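Rhamnose ABC transporter, rhamnose-binding protein (Actinomyces odontolyticus ATCC 17982, PDB 5BQ3) probably binds a sugar, likely rhamnose, as the solute-binding component of an ABC transporter of the periplasmic binding protein type. Local coordinates at residues V137-L142 and D182-I187; V64-L67 and S73-S76; G226-A231 and P251-S256. One frame throughout, in Å; residues are numbered along the deposited sequence.

Contact 1 (V137-L142 and D182-I187); sequences VAITML and DKYKGI
Leu142 packs over one face of the Tyr184 ring, joining helix 134-149 to the turn that leads into strand 187-194. The site is in the C-terminal lobe of a type I periplasmic-binding-protein fold, where strand 153-159, helix 165-180 and strand 187-194 form a beta-alpha-beta unit.

The aromatic contact is a CH-pi interaction. Leu142 CB stands 3.9 Å from the ring centroid, 22° off the normal and displaced toward the CD1-CE1 edge, while Leu142 CD1 extends over the other half, 4.0 Å from Tyr184 CD2. CG of Leu142 beside its backbone N (chi1 -75°) leaves CB and CD1 both over the ring, and the two side chains cross at about a right angle. On the opposite face, Lys183 CB lies above the ring centre, and Glu177 of helix 165-180 touches both Leu142 and Tyr184.

The polar end of the ring works through Asp143: Tyr184 OH is hydrogen-bonded to Asp143 OD1, which also forms a salt bridge with Lys183 NZ. The same hydroxyl rests 3.8 Å from Ile139 CG2. Replacing Tyr184 with an alanine would probably strip Leu142 CB of its aromatic cover and leave Asp143 with one polar partner fewer.

Backbone geometry shapes the loop side. Tyr184 to Ile187 is a type I beta turn, closed by a backbone hydrogen bond from Ile187 N to Tyr184 O, 3.1 Å. It brings Ile187 back toward the helix, where the apolar contact is completed by two methyl groups, Ile187 CD1 and Leu142 CD2, 3.8 Å apart.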
ATOM      1  N   VAL A 137      -9.842  -2.941   0.465  1.00 34.72           N
ATOM      2  CA  VAL A 137      -9.481  -2.262  -0.791  1.00 33.48           C
ATOM      3  C   VAL A 137     -10.638  -2.441  -1.789  1.00 36.86           C
ATOM      4  O   VAL A 137     -11.088  -1.468  -2.392  1.00 36.98           O
ATOM      5  CB  VAL A 137      -8.129  -2.771  -1.372  1.00 36.32           C
ATOM      6  CG1 VAL A 137      -7.817  -2.125  -2.723  1.00 35.71           C
ATOM      7  CG2 VAL A 137      -6.990  -2.530  -0.397  1.00 35.88           C
ATOM      8  N   ALA A 138     -11.137  -3.686  -1.904  1.00 32.63           N
ATOM      9  CA  ALA A 138     -12.233  -4.090  -2.771  1.00 32.59           C
ATOM     10  C   ALA A 138     -13.532  -3.379  -2.414  1.00 37.84           C
ATOM     11  O   ALA A 138     -14.265  -2.977  -3.317  1.00 37.79           O
ATOM     12  CB  ALA A 138     -12.423  -5.588  -2.676  1.00 33.80           C
ATOM     13  N   ILE A 139     -13.812  -3.219  -1.100  1.00 35.44           N
ATOM     14  CA  ILE A 139     -15.011  -2.559  -0.570  1.00 35.70           C
ATOM     15  C   ILE A 139     -14.957  -1.067  -0.926  1.00 37.48           C
ATOM     16  O   ILE A 139     -15.937  -0.543  -1.461  1.00 38.28           O
ATOM     17  CB  ILE A 139     -15.168  -2.828   0.959  1.00 39.80           C
ATOM     18  CG1 ILE A 139     -15.701  -4.257   1.195  1.00 41.18           C
ATOM     19  CG2 ILE A 139     -16.077  -1.790   1.642  1.00 41.84           C
ATOM     20  CD1 ILE A 139     -15.447  -4.850   2.589  1.00 51.72           C
ATOM     21  N   THR A 140     -13.802  -0.409  -0.678  1.00 31.57           N
ATOM     22  CA  THR A 140     -13.558   1.011  -0.961  1.00 30.79           C
ATOM     23  C   THR A 140     -13.834   1.303  -2.434  1.00 33.77           C
ATOM     24  O   THR A 140     -14.575   2.240  -2.728  1.00 35.58           O
ATOM     25  CB  THR A 140     -12.125   1.401  -0.551  1.00 37.68           C
ATOM     26  OG1 THR A 140     -11.940   1.078   0.828  1.00 38.94           O
ATOM     27  CG2 THR A 140     -11.820   2.884  -0.779  1.00 35.38           C
HETATM   28  N   MSE A 141     -13.285   0.473  -3.344  1.00 26.92           N
HETATM   29  CA  MSE A 141     -13.458   0.596  -4.789  1.00 25.33           C
HETATM   30  C   MSE A 141     -14.919   0.413  -5.211  1.00 34.28           C
HETATM   31  O   MSE A 141     -15.427   1.256  -5.950  1.00 35.46           O
HETATM   32  CB  MSE A 141     -12.551  -0.379  -5.521  1.00 25.34           C
HETATM   33  CG  MSE A 141     -11.089   0.019  -5.391  1.00 29.42           C
HETATM   34 SE   MSE A 141      -9.967  -0.782  -6.707  0.75 33.30          SE
HETATM   35  CE  MSE A 141      -9.994  -2.660  -6.039  1.00 29.97           C
ATOM     36  N   LEU A 142     -15.614  -0.625  -4.693  1.00 32.26           N
ATOM     37  CA  LEU A 142     -17.036  -0.857  -4.978  1.00 33.03           C
ATOM     38  C   LEU A 142     -17.904   0.295  -4.468  1.00 37.26           C
ATOM     39  O   LEU A 142     -18.883   0.637  -5.124  1.00 38.43           O
ATOM     40  CB  LEU A 142     -17.519  -2.168  -4.355  1.00 33.78           C
ATOM     41  CG  LEU A 142     -17.105  -3.458  -5.043  1.00 38.11           C
ATOM     42  CD1 LEU A 142     -17.265  -4.620  -4.101  1.00 38.92           C
ATOM     43  CD2 LEU A 142     -17.897  -3.691  -6.318  1.00 40.22           C
ATOM     44  N   ASP A 182     -26.237  -6.882  -1.257  1.00 53.74           N
ATOM     45  CA  ASP A 182     -27.340  -6.249  -1.986  1.00 54.07           C
ATOM     46  C   ASP A 182     -27.007  -4.805  -2.403  1.00 54.80           C
ATOM     47  O   ASP A 182     -27.648  -4.273  -3.312  1.00 55.03           O
ATOM     48  CB  ASP A 182     -28.626  -6.261  -1.139  1.00 58.96           C
ATOM     49  CG  ASP A 182     -29.187  -7.642  -0.866  1.00 74.24           C
ATOM     50  OD1 ASP A 182     -29.831  -8.213  -1.775  1.00 75.87           O
ATOM     51  OD2 ASP A 182     -29.017  -8.138   0.268  1.00 82.52           O
ATOM     52  N   LYS A 183     -26.022  -4.179  -1.733  1.00 48.25           N
ATOM     53  CA  LYS A 183     -25.573  -2.811  -2.001  1.00 46.17           C
ATOM     54  C   LYS A 183     -24.853  -2.717  -3.356  1.00 47.87           C
ATOM     55  O   LYS A 183     -24.947  -1.686  -4.028  1.00 47.54           O
ATOM     56  CB  LYS A 183     -24.641  -2.334  -0.870  1.00 47.25           C
ATOM     57  CG  LYS A 183     -24.393  -0.828  -0.854  1.00 52.26           C
ATOM     58  CD  LYS A 183     -23.241  -0.455   0.058  1.00 55.34           C
ATOM     59  CE  LYS A 183     -22.759   0.945  -0.207  1.00 59.55           C
ATOM     60  NZ  LYS A 183     -21.703   1.349   0.756  1.00 62.57           N
ATOM     61  N   TYR A 184     -24.141  -3.791  -3.753  1.00 42.48           N
ATOM     62  CA  TYR A 184     -23.357  -3.832  -4.989  1.00 40.02           C
ATOM     63  C   TYR A 184     -23.973  -4.740  -6.064  1.00 44.64           C
ATOM     64  O   TYR A 184     -23.345  -4.946  -7.105  1.00 43.19           O
ATOM     65  CB  TYR A 184     -21.914  -4.286  -4.692  1.00 38.93           C
ATOM     66  CG  TYR A 184     -21.292  -3.672  -3.455  1.00 39.30           C
ATOM     67  CD1 TYR A 184     -21.064  -2.300  -3.371  1.00 40.77           C
ATOM     68  CD2 TYR A 184     -20.891  -4.466  -2.387  1.00 39.88           C
ATOM     69  CE1 TYR A 184     -20.480  -1.732  -2.240  1.00 40.69           C
ATOM     70  CE2 TYR A 184     -20.289  -3.912  -1.259  1.00 40.36           C
ATOM     71  CZ  TYR A 184     -20.084  -2.543  -1.191  1.00 45.80           C
ATOM     72  OH  TYR A 184     -19.495  -1.995  -0.080  1.00 45.76           O
ATOM     73  N   LYS A 185     -25.206  -5.244  -5.845  1.00 43.54           N
ATOM     74  CA  LYS A 185     -25.905  -6.125  -6.792  1.00 44.17           C
ATOM     75  C   LYS A 185     -26.214  -5.416  -8.126  1.00 48.32           C
ATOM     76  O   LYS A 185     -26.321  -6.080  -9.160  1.00 48.07           O
ATOM     77  CB  LYS A 185     -27.193  -6.687  -6.173  1.00 48.63           C
ATOM     78  CG  LYS A 185     -26.975  -7.984  -5.403  1.00 61.77           C
ATOM     79  CD  LYS A 185     -28.298  -8.658  -5.053  1.00 73.70           C
ATOM     80  CE  LYS A 185     -28.117 -10.016  -4.416  1.00 83.59           C
ATOM     81  NZ  LYS A 185     -27.797  -9.916  -2.970  1.00 92.28           N
ATOM     82  N   GLY A 186     -26.326  -4.089  -8.081  1.00 44.92           N
ATOM     83  CA  GLY A 186     -26.583  -3.249  -9.245  1.00 44.58           C
ATOM     84  C   GLY A 186     -25.390  -3.107 -10.171  1.00 47.15           C
ATOM     85  O   GLY A 186     -25.566  -2.846 -11.364  1.00 46.70           O
ATOM     86  N   ILE A 187     -24.164  -3.275  -9.628  1.00 42.47           N
ATOM     87  CA  ILE A 187     -22.906  -3.190 -10.378  1.00 40.74           C
ATOM     88  C   ILE A 187     -22.775  -4.439 -11.259  1.00 43.99           C
ATOM     89  O   ILE A 187     -22.728  -5.560 -10.745  1.00 43.99           O
ATOM     90  CB  ILE A 187     -21.669  -2.997  -9.439  1.00 42.94           C
ATOM     91  CG1 ILE A 187     -21.791  -1.706  -8.594  1.00 43.57           C
ATOM     92  CG2 ILE A 187     -20.350  -3.017 -10.240  1.00 42.45           C
ATOM     93  CD1 ILE A 187     -20.983  -1.688  -7.306  1.00 50.14           C
TER

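Contact 2 (V64-L67 and S73-S76); sequences VGPL and SQVS
Pro66 lays its ring carbons against Ser73 and Gln74, beside helix 75-83. The contact folds the chain leaving strand 60-63 back on the residues leading into helix 75-83, within the parallel sheet-and-helix lobe that has 60-63 as an outermost strand.

Van der Waals packing carries the pairing. Pro66 CG lies 3.4 Å from Ser73 OG, and Pro66 CB is 3.8 Å from Ser73 CB, so the serine comes up against the CB-CG side of the ring. Pro66 CD meets the aliphatic part of Gln74, 4.0 Å from its CG, and Phe77 of the same helix also touches the proline.

Hydrogen bonding takes place at the polar ends of the same side chains, with partners elsewhere in the chain. Ser73 OG sits between its own backbone N and carbonyl carbon (chi1 61°), a setting in which it bonds to Ser70 O, with a weak second bond to Glu68 O. Gln74 is extended beyond CG (chi2 166°), which carries its amide away from the proline: NE2 reaches the carbonyls of Ala92 and Pro34, while OE1 is bonded to Asn94 N.

Gln74 thus divides its chemistry, giving CG to the proline and its amide to neighbouring loops, whereas Ser73 OG both touches the ring and bonds to Ser70 O. The buried amide, gripped at nitrogen and oxygen, is held from turning and ties this part of the chain to the loops that follow strands 29-33 and 88-91.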
ATOM      1  N   VAL A  64      19.505   2.882   5.569  1.00 40.04           N
ATOM      2  CA  VAL A  64      20.474   2.216   4.687  1.00 40.78           C
ATOM      3  C   VAL A  64      19.703   1.363   3.675  1.00 44.22           C
ATOM      4  O   VAL A  64      18.575   0.961   3.953  1.00 42.42           O
ATOM      5  CB  VAL A  64      21.564   1.390   5.434  1.00 45.17           C
ATOM      6  CG1 VAL A  64      22.428   2.275   6.325  1.00 46.28           C
ATOM      7  CG2 VAL A  64      20.970   0.223   6.222  1.00 43.79           C
ATOM      8  N   GLY A  65      20.305   1.095   2.525  1.00 42.23           N
ATOM      9  CA  GLY A  65      19.651   0.276   1.515  1.00 41.98           C
ATOM     10  C   GLY A  65      20.330   0.218   0.163  1.00 48.81           C
ATOM     11  O   GLY A  65      21.287   0.957  -0.092  1.00 49.69           O
ATOM     12  N   PRO A  66      19.831  -0.661  -0.738  1.00 45.99           N
ATOM     13  CA  PRO A  66      20.446  -0.763  -2.070  1.00 47.53           C
ATOM     14  C   PRO A  66      19.982   0.337  -3.023  1.00 53.74           C
ATOM     15  O   PRO A  66      18.921   0.932  -2.818  1.00 52.26           O
ATOM     16  CB  PRO A  66      19.988  -2.137  -2.553  1.00 48.55           C
ATOM     17  CG  PRO A  66      18.682  -2.363  -1.875  1.00 50.74           C
ATOM     18  CD  PRO A  66      18.705  -1.608  -0.579  1.00 45.78           C
ATOM     19  N   LEU A  67      20.773   0.592  -4.080  1.00 53.65           N
ATOM     20  CA  LEU A  67      20.429   1.576  -5.106  1.00 54.67           C
ATOM     21  C   LEU A  67      19.501   0.951  -6.149  1.00 59.56           C
ATOM     22  O   LEU A  67      18.823   1.675  -6.882  1.00 58.90           O
ATOM     23  CB  LEU A  67      21.683   2.144  -5.789  1.00 57.25           C
ATOM     24  CG  LEU A  67      22.677   2.942  -4.939  1.00 63.70           C
ATOM     25  CD1 LEU A  67      23.801   3.464  -5.805  1.00 66.71           C
ATOM     26  CD2 LEU A  67      22.011   4.123  -4.234  1.00 65.65           C
ATOM     27  N   SER A  73      19.250  -7.950  -2.814  1.00 48.75           N
ATOM     28  CA  SER A  73      20.013  -6.694  -2.761  1.00 48.39           C
ATOM     29  C   SER A  73      20.114  -6.094  -1.343  1.00 50.30           C
ATOM     30  O   SER A  73      21.037  -5.316  -1.083  1.00 51.08           O
ATOM     31  CB  SER A  73      19.412  -5.665  -3.713  1.00 50.87           C
ATOM     32  OG  SER A  73      18.074  -5.343  -3.374  1.00 56.92           O
ATOM     33  N   GLN A  74      19.185  -6.459  -0.440  1.00 43.92           N
ATOM     34  CA  GLN A  74      19.116  -5.959   0.939  1.00 42.02           C
ATOM     35  C   GLN A  74      19.905  -6.816   1.949  1.00 45.67           C
ATOM     36  O   GLN A  74      20.193  -6.331   3.044  1.00 45.23           O
ATOM     37  CB  GLN A  74      17.650  -5.881   1.394  1.00 41.30           C
ATOM     38  CG  GLN A  74      16.786  -4.926   0.575  1.00 46.78           C
ATOM     39  CD  GLN A  74      15.316  -5.128   0.834  1.00 52.80           C
ATOM     40  OE1 GLN A  74      14.752  -6.197   0.585  1.00 49.28           O
ATOM     41  NE2 GLN A  74      14.651  -4.087   1.296  1.00 37.05           N
ATOM     42  N   VAL A  75      20.240  -8.076   1.588  1.00 42.64           N
ATOM     43  CA  VAL A  75      20.935  -9.079   2.418  1.00 43.40           C
ATOM     44  C   VAL A  75      22.253  -8.529   3.025  1.00 49.11           C
ATOM     45  O   VAL A  75      22.489  -8.725   4.221  1.00 48.85           O
ATOM     46  CB  VAL A  75      21.176 -10.397   1.629  1.00 48.19           C
ATOM     47  CG1 VAL A  75      21.973 -11.416   2.445  1.00 49.43           C
ATOM     48  CG2 VAL A  75      19.856 -11.008   1.171  1.00 46.76           C
ATOM     49  N   SER A  76      23.087  -7.840   2.222  1.00 46.83           N
ATOM     50  CA  SER A  76      24.359  -7.271   2.688  1.00 48.10           C
ATOM     51  C   SER A  76      24.138  -6.147   3.708  1.00 51.05           C
ATOM     52  O   SER A  76      24.940  -6.004   4.630  1.00 51.71           O
ATOM     53  CB  SER A  76      25.187  -6.757   1.515  1.00 53.50           C
ATOM     54  OG  SER A  76      24.507  -5.747   0.789  1.00 63.96           O
TER

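Contact 3 (G226-A231 and P251-S256); sequences GIAATA and PNEMRS
Ile227 and Met254, the latter a selenomethionine, meet at about a right angle between two neighbouring helices, 224-236 and 251-260. The helices run nearly parallel, their segment axes inclined by 16° and 10.1 Å apart at closest approach. They are successive helices of the C-terminal lobe's alternating strand-helix arrangement, with strand 244-247 between them in the chain.

Met254 is bent rather than extended (chi2 -64°, chi3 -80°), which brings the end of its side chain nearer to the partner helix than its start would suggest. Its CE comes to rest 3.7 Å from Ile227 CG1 and 3.8 Å from Ile227 CD1, while SE lies 3.9 Å from Ile227 CG2, so the bent end runs across both branches of the isoleucine. Phe266 of strand 266-268 touches both residues, and Leu245 of strand 244-247 packs on Ile227.

Beside this pair, Ala228 points its CB at helix 251-260, where Glu253, a solvent-exposed residue, brings OE1 to 4.1 Å from Ala228 CB. Within helix 224-236, Thr230 OG1 bonds back one turn, at 2.7 Å, to Gly226 O, which also accepts from Thr230 N on the opposite face of the carbonyl plane; the hydroxyl is thereby satisfied within its own helix.

Between the segments the interface is thus almost wholly apolar: the bent selenoether and the branched isoleucine meet through van der Waals contact alone, and the glutamate's charge stays at the margin.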
ATOM      1  N   GLY A 226      -2.279   1.773 -14.745  1.00 36.65           N
ATOM      2  CA  GLY A 226      -3.511   1.584 -15.500  1.00 35.87           C
ATOM      3  C   GLY A 226      -4.479   2.744 -15.425  1.00 38.78           C
ATOM      4  O   GLY A 226      -5.016   3.151 -16.456  1.00 39.34           O
ATOM      5  N   ILE A 227      -4.699   3.293 -14.211  1.00 34.13           N
ATOM      6  CA  ILE A 227      -5.610   4.419 -13.960  1.00 33.72           C
ATOM      7  C   ILE A 227      -5.093   5.710 -14.635  1.00 38.49           C
ATOM      8  O   ILE A 227      -5.906   6.508 -15.098  1.00 39.30           O
ATOM      9  CB  ILE A 227      -5.888   4.612 -12.434  1.00 36.09           C
ATOM     10  CG1 ILE A 227      -7.189   5.415 -12.192  1.00 36.51           C
ATOM     11  CG2 ILE A 227      -4.687   5.197 -11.679  1.00 37.13           C
ATOM     12  CD1 ILE A 227      -7.770   5.341 -10.782  1.00 40.07           C
ATOM     13  N   ALA A 228      -3.759   5.886 -14.715  1.00 35.26           N
ATOM     14  CA  ALA A 228      -3.108   7.047 -15.326  1.00 36.31           C
ATOM     15  C   ALA A 228      -3.289   7.055 -16.844  1.00 41.12           C
ATOM     16  O   ALA A 228      -3.588   8.106 -17.416  1.00 42.52           O
ATOM     17  CB  ALA A 228      -1.629   7.061 -14.975  1.00 37.29           C
ATOM     18  N   ALA A 229      -3.124   5.878 -17.488  1.00 36.59           N
ATOM     19  CA  ALA A 229      -3.262   5.700 -18.935  1.00 36.59           C
ATOM     20  C   ALA A 229      -4.729   5.784 -19.380  1.00 39.40           C
ATOM     21  O   ALA A 229      -4.997   6.290 -20.469  1.00 39.98           O
ATOM     22  CB  ALA A 229      -2.659   4.374 -19.355  1.00 36.94           C
ATOM     23  N   THR A 230      -5.671   5.298 -18.542  1.00 34.50           N
ATOM     24  CA  THR A 230      -7.111   5.334 -18.822  1.00 34.20           C
ATOM     25  C   THR A 230      -7.618   6.779 -18.705  1.00 39.64           C
ATOM     26  O   THR A 230      -8.452   7.194 -19.512  1.00 40.22           O
ATOM     27  CB  THR A 230      -7.879   4.365 -17.905  1.00 39.35           C
ATOM     28  OG1 THR A 230      -7.241   3.091 -17.939  1.00 35.39           O
ATOM     29  CG2 THR A 230      -9.333   4.183 -18.327  1.00 38.30           C
ATOM     30  N   ALA A 231      -7.095   7.544 -17.723  1.00 36.84           N
ATOM     31  CA  ALA A 231      -7.446   8.948 -17.508  1.00 37.75           C
ATOM     32  C   ALA A 231      -6.976   9.802 -18.679  1.00 44.19           C
ATOM     33  O   ALA A 231      -7.700  10.705 -19.097  1.00 45.49           O
ATOM     34  CB  ALA A 231      -6.835   9.450 -16.214  1.00 38.35           C
ATOM     35  N   PRO A 251      -1.543  10.592  -6.230  1.00 36.78           N
ATOM     36  CA  PRO A 251      -2.008  11.994  -6.275  1.00 38.09           C
ATOM     37  C   PRO A 251      -1.314  12.894  -7.308  1.00 43.68           C
ATOM     38  O   PRO A 251      -2.003  13.681  -7.953  1.00 44.39           O
ATOM     39  CB  PRO A 251      -1.733  12.498  -4.857  1.00 40.34           C
ATOM     40  CG  PRO A 251      -1.835  11.294  -4.010  1.00 43.31           C
ATOM     41  CD  PRO A 251      -1.285  10.165  -4.839  1.00 37.80           C
ATOM     42  N   ASN A 252       0.019  12.771  -7.479  1.00 40.72           N
ATOM     43  CA  ASN A 252       0.817  13.585  -8.409  1.00 42.07           C
ATOM     44  C   ASN A 252       0.436  13.372  -9.875  1.00 45.78           C
ATOM     45  O   ASN A 252       0.341  14.347 -10.623  1.00 47.17           O
ATOM     46  CB  ASN A 252       2.311  13.313  -8.219  1.00 44.22           C
ATOM     47  CG  ASN A 252       2.881  13.850  -6.929  1.00 70.46           C
ATOM     48  OD1 ASN A 252       2.240  13.831  -5.872  1.00 65.61           O
ATOM     49  ND2 ASN A 252       4.114  14.323  -6.980  1.00 64.09           N
ATOM     50  N   GLU A 253       0.226  12.109 -10.279  1.00 40.48           N
ATOM     51  CA  GLU A 253      -0.144  11.729 -11.645  1.00 39.84           C
ATOM     52  C   GLU A 253      -1.606  12.071 -11.954  1.00 43.16           C
ATOM     53  O   GLU A 253      -1.928  12.454 -13.078  1.00 44.16           O
ATOM     54  CB  GLU A 253       0.078  10.221 -11.850  1.00 39.72           C
ATOM     55  CG  GLU A 253       1.534   9.781 -11.821  1.00 51.62           C
ATOM     56  CD  GLU A 253       1.798   8.289 -11.940  1.00 73.75           C
ATOM     57  OE1 GLU A 253       0.849   7.487 -11.782  1.00 65.59           O
ATOM     58  OE2 GLU A 253       2.974   7.922 -12.164  1.00 70.92           O
HETATM   59  N   MSE A 254      -2.479  11.934 -10.947  1.00 37.55           N
HETATM   60  CA  MSE A 254      -3.924  12.110 -11.042  1.00 36.48           C
HETATM   61  C   MSE A 254      -4.420  13.542 -10.837  1.00 42.11           C
HETATM   62  O   MSE A 254      -5.550  13.830 -11.229  1.00 42.44           O
HETATM   63  CB  MSE A 254      -4.601  11.208 -10.005  1.00 37.00           C
HETATM   64  CG  MSE A 254      -4.330   9.728 -10.218  1.00 42.06           C
HETATM   65 SE   MSE A 254      -5.056   9.109 -11.895  0.75 49.27          SE
HETATM   66  CE  MSE A 254      -6.814   8.944 -11.291  1.00 45.39           C
ATOM     67  N   ARG A 255      -3.601  14.418 -10.220  1.00 39.49           N
ATOM     68  CA  ARG A 255      -3.910  15.813  -9.880  1.00 41.20           C
ATOM     69  C   ARG A 255      -4.626  16.580 -10.996  1.00 47.43           C
ATOM     70  O   ARG A 255      -5.671  17.179 -10.740  1.00 48.25           O
ATOM     71  CB  ARG A 255      -2.627  16.566  -9.497  1.00 41.67           C
ATOM     72  CG  ARG A 255      -2.839  17.595  -8.396  1.00 47.44           C
ATOM     73  CD  ARG A 255      -1.570  18.353  -8.038  1.00 52.31           C
ATOM     74  NE  ARG A 255      -0.460  17.480  -7.643  1.00 51.73           N
ATOM     75  CZ  ARG A 255      -0.329  16.925  -6.443  1.00 65.02           C
ATOM     76  NH1 ARG A 255      -1.247  17.122  -5.509  1.00 51.76           N
ATOM     77  NH2 ARG A 255       0.715  16.158  -6.172  1.00 54.94           N
ATOM     78  N   SER A 256      -4.066  16.560 -12.218  1.00 44.66           N
ATOM     79  CA  SER A 256      -4.605  17.254 -13.390  1.00 45.97           C
ATOM     80  C   SER A 256      -5.967  16.699 -13.815  1.00 49.22           C
ATOM     81  O   SER A 256      -6.850  17.480 -14.146  1.00 50.16           O
ATOM     82  CB  SER A 256      -3.629  17.174 -14.559  1.00 50.10           C
ATOM     83  OG  SER A 256      -3.387  15.828 -14.935  1.00 57.64           O
TER

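Overall arrangement
The three contacts follow one another along the chain and do not touch one another. Contact 2 belongs to the N-terminal lobe, contacts 1 and 3 to the C-terminal lobe. Contacts 1 and 2 lie on opposite sides of the chain's centre, their own centres about 40 Å apart; contacts 2 and 3 are about 31 Å apart between centres. Contacts 1 and 3 are closer, about 22 Å between centres and about 8 Å between nearest atoms; contact 1 joins a helix to a turn and contact 3 two helices, in the lobe built on the four-stranded sheet. In proteins of this fold the ligand typically binds in the cleft between the lobes, and the sugar probably does so here; all three contacts are packing within a lobe.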